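Local coordinates for assembly chaperone of ribosomal protein L4 (Acl4) (Chaetomium thermophilum, PDB 5TQB) that probably acts as a dedicated chaperone for ribosomal protein L4, holding it in a helical tetratricopeptide-repeat-type scaffold before its assembly into ribosomes, at residues L237-D242 / G269-R274; E263-G268 / L303-K308; L145-C150 / W184-Q189. One frame throughout, in Å; residues are numbered along the deposited sequence.

Contact 1: L237-D242 / G269-R274; sequences LLIEVD and GYARYR
Ile239, in the last turn of helix 228-240, points its side chain at Ala271 and Tyr270 of helix 262-281, and the two branches beyond its CB divide the work. With chi1 at -61°, CG1 lies anti to the carbonyl carbon and CG2 anti to the backbone N, which sends each branch to a different neighbour. Ile239 CG1 runs past the methyl group of Ala271, CG1 to CB 3.9 Å, and the terminal Ile239 CD1 reaches the same Ala271 CB at 3.8 Å. On the other branch, Ile239 CG2 approaches Tyr270 CD1 obliquely at 4.1 Å and also meets Arg274 CG at 4.2 Å. Arg274 CG in turn covers one face of the Tyr270 ring, toward its rim. A gap would probably open beside the Ala271 methyl and Tyr270 CD1 with an alanine here, both losing this neighbour. Where the helix ends, Asp242 adopts positive phi as the C-prime residue of a Schellman motif. One water links the two sides: it accepts from Arg274 NH1 at 3.2 Å and lies within hydrogen-bonding distance of Asp242 OD1 (2.7 Å) and Glu240 O (3.0 Å). Beyond the two segments, Asp242 OD2 makes a salt bridge with a basic side chain on the chain of another protein. The chemistry thus grades from a buried apolar centre around one isoleucine to a hydrated, charged margin that serves the bound partner as well.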
loop_
_atom_site.group_PDB
_atom_site.type_symbol
_atom_site.label_atom_id
_atom_site.label_comp_id
_atom_site.label_asym_id
_atom_site.label_seq_id
_atom_site.Cartn_x
_atom_site.Cartn_y
_atom_site.Cartn_z
ATOM N N LEU B 237 -0.433 5.008 -15.745
ATOM C CA LEU B 237 -1.003 6.241 -16.274
ATOM C C LEU B 237 0.053 7.336 -16.417
ATOM O O LEU B 237 0.027 8.102 -17.376
ATOM C CB LEU B 237 -2.134 6.745 -15.376
ATOM C CG LEU B 237 -3.365 5.846 -15.225
ATOM C CD1 LEU B 237 -4.332 6.476 -14.251
ATOM C CD2 LEU B 237 -4.043 5.600 -16.547
ATOM N N LEU B 238 0.972 7.410 -15.458
ATOM C CA LEU B 238 2.006 8.445 -15.449
ATOM C C LEU B 238 3.041 8.272 -16.565
ATOM O O LEU B 238 3.495 9.253 -17.156
ATOM C CB LEU B 238 2.730 8.460 -14.102
ATOM C CG LEU B 238 1.968 9.015 -12.899
ATOM C CD1 LEU B 238 2.800 8.826 -11.646
ATOM C CD2 LEU B 238 1.626 10.483 -13.088
ATOM N N ILE B 239 3.432 7.030 -16.833
ATOM C CA ILE B 239 4.379 6.752 -17.904
ATOM C C ILE B 239 3.690 6.966 -19.252
ATOM O O ILE B 239 4.304 7.434 -20.207
ATOM C CB ILE B 239 4.931 5.318 -17.809
ATOM C CG1 ILE B 239 5.668 5.126 -16.487
ATOM C CG2 ILE B 239 5.897 5.030 -18.948
ATOM C CD1 ILE B 239 5.922 3.676 -16.138
ATOM N N GLU B 240 2.405 6.630 -19.305
ATOM C CA GLU B 240 1.604 6.784 -20.508
ATOM C C GLU B 240 1.621 8.225 -21.011
ATOM O O GLU B 240 1.854 8.467 -22.197
ATOM C CB GLU B 240 0.163 6.344 -20.235
ATOM C CG GLU B 240 -0.749 6.359 -21.461
ATOM C CD GLU B 240 -0.481 5.209 -22.417
ATOM O OE1 GLU B 240 -0.380 4.056 -21.945
ATOM O OE2 GLU B 240 -0.375 5.456 -23.640
ATOM N N VAL B 241 1.385 9.176 -20.109
ATOM C CA VAL B 241 1.279 10.587 -20.487
ATOM C C VAL B 241 2.537 11.395 -20.150
ATOM O O VAL B 241 2.463 12.603 -19.910
ATOM C CB VAL B 241 0.046 11.250 -19.837
ATOM C CG1 VAL B 241 -1.229 10.533 -20.266
ATOM C CG2 VAL B 241 0.174 11.245 -18.333
ATOM N N ASP B 242 3.682 10.716 -20.124
ATOM C CA ASP B 242 4.997 11.367 -20.086
ATOM C C ASP B 242 5.289 12.152 -18.808
ATOM O O ASP B 242 5.899 13.222 -18.860
ATOM C CB ASP B 242 5.170 12.291 -21.297
ATOM C CG ASP B 242 4.962 11.570 -22.615
ATOM O OD1 ASP B 242 5.916 10.911 -23.085
ATOM O OD2 ASP B 242 3.847 11.661 -23.178
ATOM N N GLY B 269 11.864 0.514 -13.523
ATOM C CA GLY B 269 12.920 0.358 -14.502
ATOM C C GLY B 269 12.526 0.925 -15.853
ATOM O O GLY B 269 13.329 1.577 -16.523
ATOM N N TYR B 270 11.283 0.675 -16.251
ATOM C CA TYR B 270 10.797 1.147 -17.540
ATOM C C TYR B 270 10.631 2.659 -17.524
ATOM O O TYR B 270 10.973 3.339 -18.495
ATOM C CB TYR B 270 9.474 0.478 -17.906
ATOM C CG TYR B 270 9.055 0.745 -19.335
ATOM C CD1 TYR B 270 7.909 1.476 -19.621
ATOM C CD2 TYR B 270 9.821 0.280 -20.401
ATOM C CE1 TYR B 270 7.532 1.727 -20.927
ATOM C CE2 TYR B 270 9.451 0.521 -21.707
ATOM C CZ TYR B 270 8.304 1.245 -21.966
ATOM O OH TYR B 270 7.930 1.493 -23.265
ATOM N N ALA B 271 10.107 3.181 -16.417
ATOM C CA ALA B 271 9.929 4.622 -16.279
ATOM C C ALA B 271 11.274 5.333 -16.393
ATOM O O ALA B 271 11.365 6.430 -16.941
ATOM C CB ALA B 271 9.267 4.953 -14.953
ATOM N N ARG B 272 12.316 4.693 -15.879
ATOM C CA ARG B 272 13.643 5.283 -15.875
ATOM C C ARG B 272 14.292 5.125 -17.247
ATOM O O ARG B 272 15.077 5.975 -17.676
ATOM C CB ARG B 272 14.489 4.649 -14.762
ATOM C CG ARG B 272 14.089 5.131 -13.366
ATOM C CD ARG B 272 14.687 4.286 -12.250
ATOM N NE ARG B 272 14.375 4.848 -10.936
ATOM C CZ ARG B 272 13.181 4.780 -10.350
ATOM N NH1 ARG B 272 12.998 5.329 -9.158
ATOM N NH2 ARG B 272 12.165 4.170 -10.947
ATOM N N TYR B 273 13.938 4.049 -17.945
ATOM C CA TYR B 273 14.408 3.826 -19.310
ATOM C C TYR B 273 13.820 4.873 -20.251
ATOM O O TYR B 273 14.531 5.442 -21.086
ATOM C CB TYR B 273 14.019 2.422 -19.784
ATOM C CG TYR B 273 14.405 2.124 -21.211
ATOM C CD1 TYR B 273 13.551 2.439 -22.257
ATOM C CD2 TYR B 273 15.618 1.522 -21.515
ATOM C CE1 TYR B 273 13.894 2.172 -23.565
ATOM C CE2 TYR B 273 15.971 1.249 -22.824
ATOM C CZ TYR B 273 15.103 1.576 -23.847
ATOM O OH TYR B 273 15.444 1.305 -25.156
ATOM N N ARG B 274 12.520 5.117 -20.110
ATOM C CA ARG B 274 11.814 6.105 -20.924
ATOM C C ARG B 274 12.371 7.492 -20.658
ATOM O O ARG B 274 12.597 8.276 -21.582
ATOM C CB ARG B 274 10.314 6.092 -20.604
ATOM C CG ARG B 274 9.615 4.789 -20.950
ATOM C CD ARG B 274 9.342 4.700 -22.427
ATOM N NE ARG B 274 8.314 5.648 -22.830
ATOM C CZ ARG B 274 8.135 6.080 -24.074
ATOM N NH1 ARG B 274 7.167 6.948 -24.327
ATOM N NH2 ARG B 274 8.924 5.655 -25.057
HETATM O O HOH W 1 4.563 8.592 -23.369
#

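Contact 2: E263-G268 / L303-K308; sequences EVWYLG and LRQCLK. With EDO (1,2-ethanediol), chain G.
The indole of Trp265 presents a face to the aliphatic part of Gln305, and this CH-pi contact is central to the packing of segments 263-268 and 303-308. Gln305 CG stands over the middle of the six-membered ring, 3.5 Å from the centroid of that Trp265 ring and 12° off its normal. The bend at chi2 of Gln305 then swings the amide away from the indole, the two planes ending 60° apart. Its NE2 makes a weak bond to O2 of an ethanediol, probably from the crystallisation liquor, whose O1 lies at the edge of the Trp265 ring. At the base of the indole the side-chain roots touch, Trp265 CB to Cys306 CB at 3.6 Å. With SG anti to the backbone N, the sulfur of Cys306 lies 4.0 Å from Tyr266 CB. Farther along, Leu303 CD2 meets the Tyr266 ring obliquely, 4.2 Å from CD1. The short segments run antiparallel, at 161° and with axes 8.1 Å apart. Outside the pair, Trp265 NE1 bonds to Asp259 O, and the indole meets Trp302 edge-to-face. Tyr266 OH hydrogen-bonds both His323 and the backbone of the chain of another protein. Among the neighbouring helices, Leu303 packs on Leu327 and Ile328 of helix 318-333, Trp265 on Ile255 of helix 244-257, and Leu267 on helix 228-240.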
loop_
_atom_site.group_PDB
_atom_site.type_symbol
_atom_site.label_atom_id
_atom_site.label_comp_id
_atom_site.label_asym_id
_atom_site.label_seq_id
_atom_site.Cartn_x
_atom_site.Cartn_y
_atom_site.Cartn_z
ATOM N N GLU B 263 6.304 -6.453 -10.481
ATOM C CA GLU B 263 5.708 -5.521 -11.424
ATOM C C GLU B 263 6.140 -4.086 -11.145
ATOM O O GLU B 263 6.211 -3.265 -12.063
ATOM C CB GLU B 263 4.186 -5.644 -11.389
ATOM C CG GLU B 263 3.481 -4.886 -12.503
ATOM C CD GLU B 263 2.121 -5.473 -12.854
ATOM O OE1 GLU B 263 1.322 -4.769 -13.502
ATOM O OE2 GLU B 263 1.853 -6.643 -12.494
ATOM N N VAL B 264 6.447 -3.783 -9.888
ATOM C CA VAL B 264 6.887 -2.436 -9.539
ATOM C C VAL B 264 8.358 -2.212 -9.893
ATOM O O VAL B 264 8.735 -1.107 -10.285
ATOM C CB VAL B 264 6.616 -2.114 -8.064
ATOM C CG1 VAL B 264 7.232 -0.771 -7.668
ATOM C CG2 VAL B 264 5.115 -2.083 -7.823
ATOM N N TRP B 265 9.188 -3.245 -9.762
ATOM C CA TRP B 265 10.579 -3.126 -10.185
ATOM C C TRP B 265 10.613 -2.873 -11.691
ATOM O O TRP B 265 11.384 -2.053 -12.178
ATOM C CB TRP B 265 11.387 -4.378 -9.835
ATOM C CG TRP B 265 11.843 -4.441 -8.403
ATOM C CD1 TRP B 265 11.427 -5.321 -7.446
ATOM C CD2 TRP B 265 12.807 -3.589 -7.771
ATOM N NE1 TRP B 265 12.071 -5.071 -6.259
ATOM C CE2 TRP B 265 12.923 -4.012 -6.430
ATOM C CE3 TRP B 265 13.582 -2.511 -8.207
ATOM C CZ2 TRP B 265 13.782 -3.391 -5.520
ATOM C CZ3 TRP B 265 14.435 -1.896 -7.304
ATOM C CH2 TRP B 265 14.531 -2.340 -5.977
ATOM N N TYR B 266 9.746 -3.567 -12.417
ATOM C CA TYR B 266 9.647 -3.391 -13.856
ATOM C C TYR B 266 9.197 -1.980 -14.224
ATOM O O TYR B 266 9.828 -1.313 -15.039
ATOM C CB TYR B 266 8.674 -4.405 -14.450
ATOM C CG TYR B 266 8.386 -4.145 -15.902
ATOM C CD1 TYR B 266 9.295 -4.516 -16.882
ATOM C CD2 TYR B 266 7.217 -3.515 -16.294
ATOM C CE1 TYR B 266 9.043 -4.277 -18.209
ATOM C CE2 TYR B 266 6.958 -3.264 -17.616
ATOM C CZ TYR B 266 7.874 -3.648 -18.573
ATOM O OH TYR B 266 7.609 -3.402 -19.901
ATOM N N LEU B 267 8.110 -1.524 -13.618
ATOM C CA LEU B 267 7.573 -0.210 -13.939
ATOM C C LEU B 267 8.579 0.895 -13.635
ATOM O O LEU B 267 8.712 1.845 -14.404
ATOM C CB LEU B 267 6.257 0.029 -13.195
ATOM C CG LEU B 267 5.061 -0.752 -13.752
ATOM C CD1 LEU B 267 3.861 -0.648 -12.807
ATOM C CD2 LEU B 267 4.681 -0.278 -15.164
ATOM N N GLY B 268 9.301 0.758 -12.527
ATOM C CA GLY B 268 10.305 1.736 -12.146
ATOM C C GLY B 268 11.474 1.713 -13.111
ATOM O O GLY B 268 12.017 2.757 -13.479
ATOM N N LEU B 303 15.822 -3.132 -13.369
ATOM C CA LEU B 303 15.411 -4.250 -14.210
ATOM C C LEU B 303 16.157 -5.528 -13.847
ATOM O O LEU B 303 15.590 -6.617 -13.896
ATOM C CB LEU B 303 15.621 -3.913 -15.686
ATOM C CG LEU B 303 14.725 -2.809 -16.257
ATOM C CD1 LEU B 303 15.183 -2.442 -17.660
ATOM C CD2 LEU B 303 13.262 -3.229 -16.267
ATOM N N ARG B 304 17.433 -5.396 -13.503
ATOM C CA ARG B 304 18.198 -6.532 -13.004
ATOM C C ARG B 304 17.503 -7.064 -11.760
ATOM O O ARG B 304 17.281 -8.267 -11.623
ATOM C CB ARG B 304 19.634 -6.117 -12.677
ATOM C CG ARG B 304 20.501 -5.860 -13.907
ATOM C CD ARG B 304 21.368 -7.060 -14.254
ATOM N NE ARG B 304 22.072 -6.881 -15.522
ATOM C CZ ARG B 304 23.194 -6.179 -15.673
ATOM N NH1 ARG B 304 23.757 -5.569 -14.637
ATOM N NH2 ARG B 304 23.752 -6.079 -16.871
ATOM N N GLN B 305 17.134 -6.150 -10.871
ATOM C CA GLN B 305 16.497 -6.517 -9.616
ATOM C C GLN B 305 15.116 -7.109 -9.868
ATOM O O GLN B 305 14.657 -7.968 -9.117
ATOM C CB GLN B 305 16.389 -5.298 -8.704
ATOM C CG GLN B 305 15.871 -5.612 -7.306
ATOM C CD GLN B 305 16.789 -6.544 -6.539
ATOM O OE1 GLN B 305 17.994 -6.598 -6.789
ATOM N NE2 GLN B 305 16.222 -7.283 -5.596
ATOM N N CYS B 306 14.457 -6.651 -10.929
ATOM C CA CYS B 306 13.164 -7.201 -11.302
ATOM C C CYS B 306 13.307 -8.682 -11.636
ATOM O O CYS B 306 12.578 -9.514 -11.098
ATOM C CB CYS B 306 12.572 -6.443 -12.491
ATOM S SG CYS B 306 11.143 -7.247 -13.249
ATOM N N LEU B 307 14.257 -9.010 -12.505
ATOM C CA LEU B 307 14.474 -10.399 -12.908
ATOM C C LEU B 307 14.939 -11.250 -11.734
ATOM O O LEU B 307 14.639 -12.439 -11.662
ATOM C CB LEU B 307 15.509 -10.502 -14.037
ATOM C CG LEU B 307 15.086 -10.307 -15.501
ATOM C CD1 LEU B 307 13.751 -10.982 -15.823
ATOM C CD2 LEU B 307 15.028 -8.837 -15.850
ATOM N N LYS B 308 15.691 -10.644 -10.826
ATOM C CA LYS B 308 16.177 -11.356 -9.658
ATOM C C LYS B 308 14.981 -11.813 -8.819
ATOM O O LYS B 308 14.814 -13.005 -8.566
ATOM C CB LYS B 308 17.103 -10.455 -8.850
ATOM C CG LYS B 308 17.740 -11.135 -7.651
ATOM C CD LYS B 308 18.657 -10.180 -6.908
ATOM C CE LYS B 308 19.385 -10.877 -5.777
ATOM N NZ LYS B 308 20.289 -9.940 -5.063
HETATM C C1 EDO G . 16.152 -5.085 -2.655
HETATM O O1 EDO G . 15.349 -3.993 -2.263
HETATM C C2 EDO G . 15.436 -6.387 -2.355
HETATM O O2 EDO G . 14.391 -6.586 -3.284
#

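Contact 3: L145-C150 / W184-Q189; sequences LAETLC and WPETWQ. With EDO (1,2-ethanediol), chain H; EDO (1,2-ethanediol), chain I.
Glu147 reaches across to Trp184 with a chain extended beyond CG: CG itself is anti to the carbonyl carbon (chi1 -70°), and the extension carries the carboxylate to the edge of the indole. There Trp184 NE1 donates to Glu147 OE2 at 2.6 Å, the oxygen using its anti lone pair and lying somewhat tilted from the ring plane, while carboxylate and indole are nearly coplanar. Arg144 forms a salt bridge with the same OE2, so that a buttressed, probably ionised acid faces the indole N-H. Glu186 takes another shape: its chain bends at chi2, bringing OE1 within 3.5 Å of Glu147 CG. The two like charges stay apart, Glu147 OE1 and Glu186 OE1 being 5.1 Å from each other, and Glu186 OE1 is paired with a basic side chain on the chain of another protein. Thr187 holds its hydroxyl between the backbone N and the carbonyl carbon (chi1 57°), where OG1 bonds to Trp184 O at 2.6 Å, with Ala181 O as a competing partner. The same torsion puts CG2 anti to the carbonyl carbon, where it meets Ala146 CB at 3.7 Å. Cys150 SG rests near the Glu186 carbonyl, 3.8 Å from its O. Segments 145-150 and 185-189 run nearly parallel, 21° apart, separated in sequence by helix 166-180, an arrangement consistent with the stacked helices of a tetratricopeptide-repeat solenoid.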
loop_
_atom_site.group_PDB
_atom_site.type_symbol
_atom_site.label_atom_id
_atom_site.label_comp_id
_atom_site.label_asym_id
_atom_site.label_seq_id
_atom_site.Cartn_x
_atom_site.Cartn_y
_atom_site.Cartn_z
ATOM N N LEU B 145 -18.397 4.436 -2.845
ATOM C CA LEU B 145 -19.278 4.564 -4.000
ATOM C C LEU B 145 -18.498 5.069 -5.204
ATOM O O LEU B 145 -18.646 4.543 -6.304
ATOM C CB LEU B 145 -20.437 5.518 -3.705
ATOM C CG LEU B 145 -21.379 5.784 -4.889
ATOM C CD1 LEU B 145 -22.024 4.497 -5.379
ATOM C CD2 LEU B 145 -22.448 6.799 -4.516
ATOM N N ALA B 146 -17.674 6.091 -4.990
ATOM C CA ALA B 146 -16.869 6.668 -6.060
ATOM C C ALA B 146 -15.952 5.608 -6.659
ATOM O O ALA B 146 -15.804 5.507 -7.883
ATOM C CB ALA B 146 -16.056 7.828 -5.534
ATOM N N GLU B 147 -15.349 4.811 -5.784
ATOM C CA GLU B 147 -14.484 3.720 -6.207
ATOM C C GLU B 147 -15.269 2.660 -6.980
ATOM O O GLU B 147 -14.728 2.002 -7.862
ATOM C CB GLU B 147 -13.797 3.090 -4.994
ATOM C CG GLU B 147 -12.747 3.982 -4.333
ATOM C CD GLU B 147 -12.477 3.607 -2.869
ATOM O OE1 GLU B 147 -12.880 2.504 -2.441
ATOM O OE2 GLU B 147 -11.864 4.422 -2.144
ATOM N N THR B 148 -16.547 2.499 -6.645
ATOM C CA THR B 148 -17.398 1.523 -7.320
ATOM C C THR B 148 -17.701 1.987 -8.741
ATOM O O THR B 148 -17.706 1.190 -9.684
ATOM C CB THR B 148 -18.718 1.305 -6.555
ATOM O OG1 THR B 148 -18.437 0.758 -5.257
ATOM C CG2 THR B 148 -19.632 0.352 -7.303
ATOM N N LEU B 149 -17.956 3.280 -8.893
ATOM C CA LEU B 149 -18.252 3.826 -10.205
ATOM C C LEU B 149 -17.000 3.701 -11.062
ATOM O O LEU B 149 -17.073 3.321 -12.231
ATOM C CB LEU B 149 -18.719 5.280 -10.090
ATOM C CG LEU B 149 -19.948 5.484 -9.189
ATOM C CD1 LEU B 149 -20.326 6.951 -9.105
ATOM C CD2 LEU B 149 -21.130 4.660 -9.659
ATOM N N CYS B 150 -15.848 3.978 -10.457
ATOM C CA CYS B 150 -14.572 3.852 -11.147
ATOM C C CYS B 150 -14.329 2.407 -11.549
ATOM O O CYS B 150 -13.796 2.137 -12.626
ATOM C CB CYS B 150 -13.431 4.345 -10.259
ATOM S SG CYS B 150 -13.377 6.153 -10.046
ATOM N N TRP B 184 -10.871 12.801 -3.419
ATOM C CA TRP B 184 -10.335 11.448 -3.436
ATOM C C TRP B 184 -9.471 11.242 -4.686
ATOM O O TRP B 184 -9.946 11.458 -5.803
ATOM C CB TRP B 184 -11.495 10.460 -3.433
ATOM C CG TRP B 184 -11.201 9.124 -2.825
ATOM C CD1 TRP B 184 -11.511 7.905 -3.351
ATOM C CD2 TRP B 184 -10.565 8.867 -1.566
ATOM N NE1 TRP B 184 -11.108 6.907 -2.503
ATOM C CE2 TRP B 184 -10.520 7.470 -1.401
ATOM C CE3 TRP B 184 -10.027 9.681 -0.564
ATOM C CZ2 TRP B 184 -9.952 6.866 -0.279
ATOM C CZ3 TRP B 184 -9.464 9.079 0.551
ATOM C CH2 TRP B 184 -9.433 7.685 0.683
ATOM N N PRO B 185 -8.194 10.843 -4.505
ATOM C CA PRO B 185 -7.294 10.710 -5.661
ATOM C C PRO B 185 -7.756 9.751 -6.764
ATOM O O PRO B 185 -7.458 9.996 -7.933
ATOM C CB PRO B 185 -5.983 10.194 -5.047
ATOM C CG PRO B 185 -6.143 10.237 -3.579
ATOM C CD PRO B 185 -7.451 10.862 -3.236
ATOM N N GLU B 186 -8.456 8.683 -6.402
ATOM C CA GLU B 186 -8.851 7.664 -7.367
ATOM C C GLU B 186 -9.876 8.173 -8.386
ATOM O O GLU B 186 -9.955 7.668 -9.507
ATOM C CB GLU B 186 -9.407 6.447 -6.634
ATOM C CG GLU B 186 -9.865 5.326 -7.545
ATOM C CD GLU B 186 -9.571 3.949 -6.969
ATOM O OE1 GLU B 186 -10.495 3.110 -6.931
ATOM O OE2 GLU B 186 -8.413 3.706 -6.565
ATOM N N THR B 187 -10.660 9.170 -8.001
ATOM C CA THR B 187 -11.656 9.705 -8.907
ATOM C C THR B 187 -10.945 10.407 -10.064
ATOM O O THR B 187 -11.293 10.213 -11.227
ATOM C CB THR B 187 -12.608 10.671 -8.186
ATOM O OG1 THR B 187 -11.856 11.732 -7.588
ATOM C CG2 THR B 187 -13.382 9.939 -7.099
ATOM N N TRP B 188 -9.932 11.203 -9.736
ATOM C CA TRP B 188 -9.206 11.976 -10.738
ATOM C C TRP B 188 -8.246 11.094 -11.523
ATOM O O TRP B 188 -7.945 11.355 -12.689
ATOM C CB TRP B 188 -8.483 13.138 -10.069
ATOM C CG TRP B 188 -9.465 14.094 -9.495
ATOM C CD1 TRP B 188 -9.762 14.275 -8.178
ATOM C CD2 TRP B 188 -10.321 14.976 -10.228
ATOM N NE1 TRP B 188 -10.742 15.229 -8.043
ATOM C CE2 TRP B 188 -11.102 15.673 -9.288
ATOM C CE3 TRP B 188 -10.496 15.249 -11.587
ATOM C CZ2 TRP B 188 -12.041 16.629 -9.664
ATOM C CZ3 TRP B 188 -11.429 16.199 -11.959
ATOM C CH2 TRP B 188 -12.189 16.877 -11.002
ATOM N N GLN B 189 -7.790 10.034 -10.872
ATOM C CA GLN B 189 -7.008 9.009 -11.532
ATOM C C GLN B 189 -7.845 8.393 -12.653
ATOM O O GLN B 189 -7.359 8.170 -13.767
ATOM C CB GLN B 189 -6.626 7.949 -10.509
ATOM C CG GLN B 189 -5.476 7.075 -10.912
ATOM C CD GLN B 189 -4.828 6.411 -9.718
ATOM O OE1 GLN B 189 -4.347 7.081 -8.802
ATOM N NE2 GLN B 189 -4.816 5.084 -9.720
HETATM C C1 EDO H . -8.345 6.306 -3.450
HETATM O O1 EDO H . -7.596 7.455 -3.779
HETATM C C2 EDO H . -7.632 5.044 -3.877
HETATM O O2 EDO H . -8.550 3.971 -3.850
HETATM C C1 EDO I . -10.390 1.042 -0.856
HETATM O O1 EDO I . -9.561 1.989 -1.496
HETATM C C2 EDO I . -10.619 -0.124 -1.791
HETATM O O2 EDO I . -10.831 0.373 -3.093
#

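All three contacts are largely buried, but they differ in chemistry. Contacts 1 and 2 share helix 262-281 and touch directly, their segments alternating along the chain, with centres about 13 Å apart; contact 3 closes earlier in the sequence and meets only contact 1, where Leu237 packs on Gln189. Contact 2 is apolar and aromatic, joining antiparallel helices. Contact 1 combines a small apolar centre with a water-bridged polar margin at a helix end, whereas contact 3, between nearly parallel helices, carries the only direct hydrogen bond between segments. The chain of another protein borders all three: it takes salt bridges at contacts 1 and 3 and a tyrosine hydroxyl at contact 2.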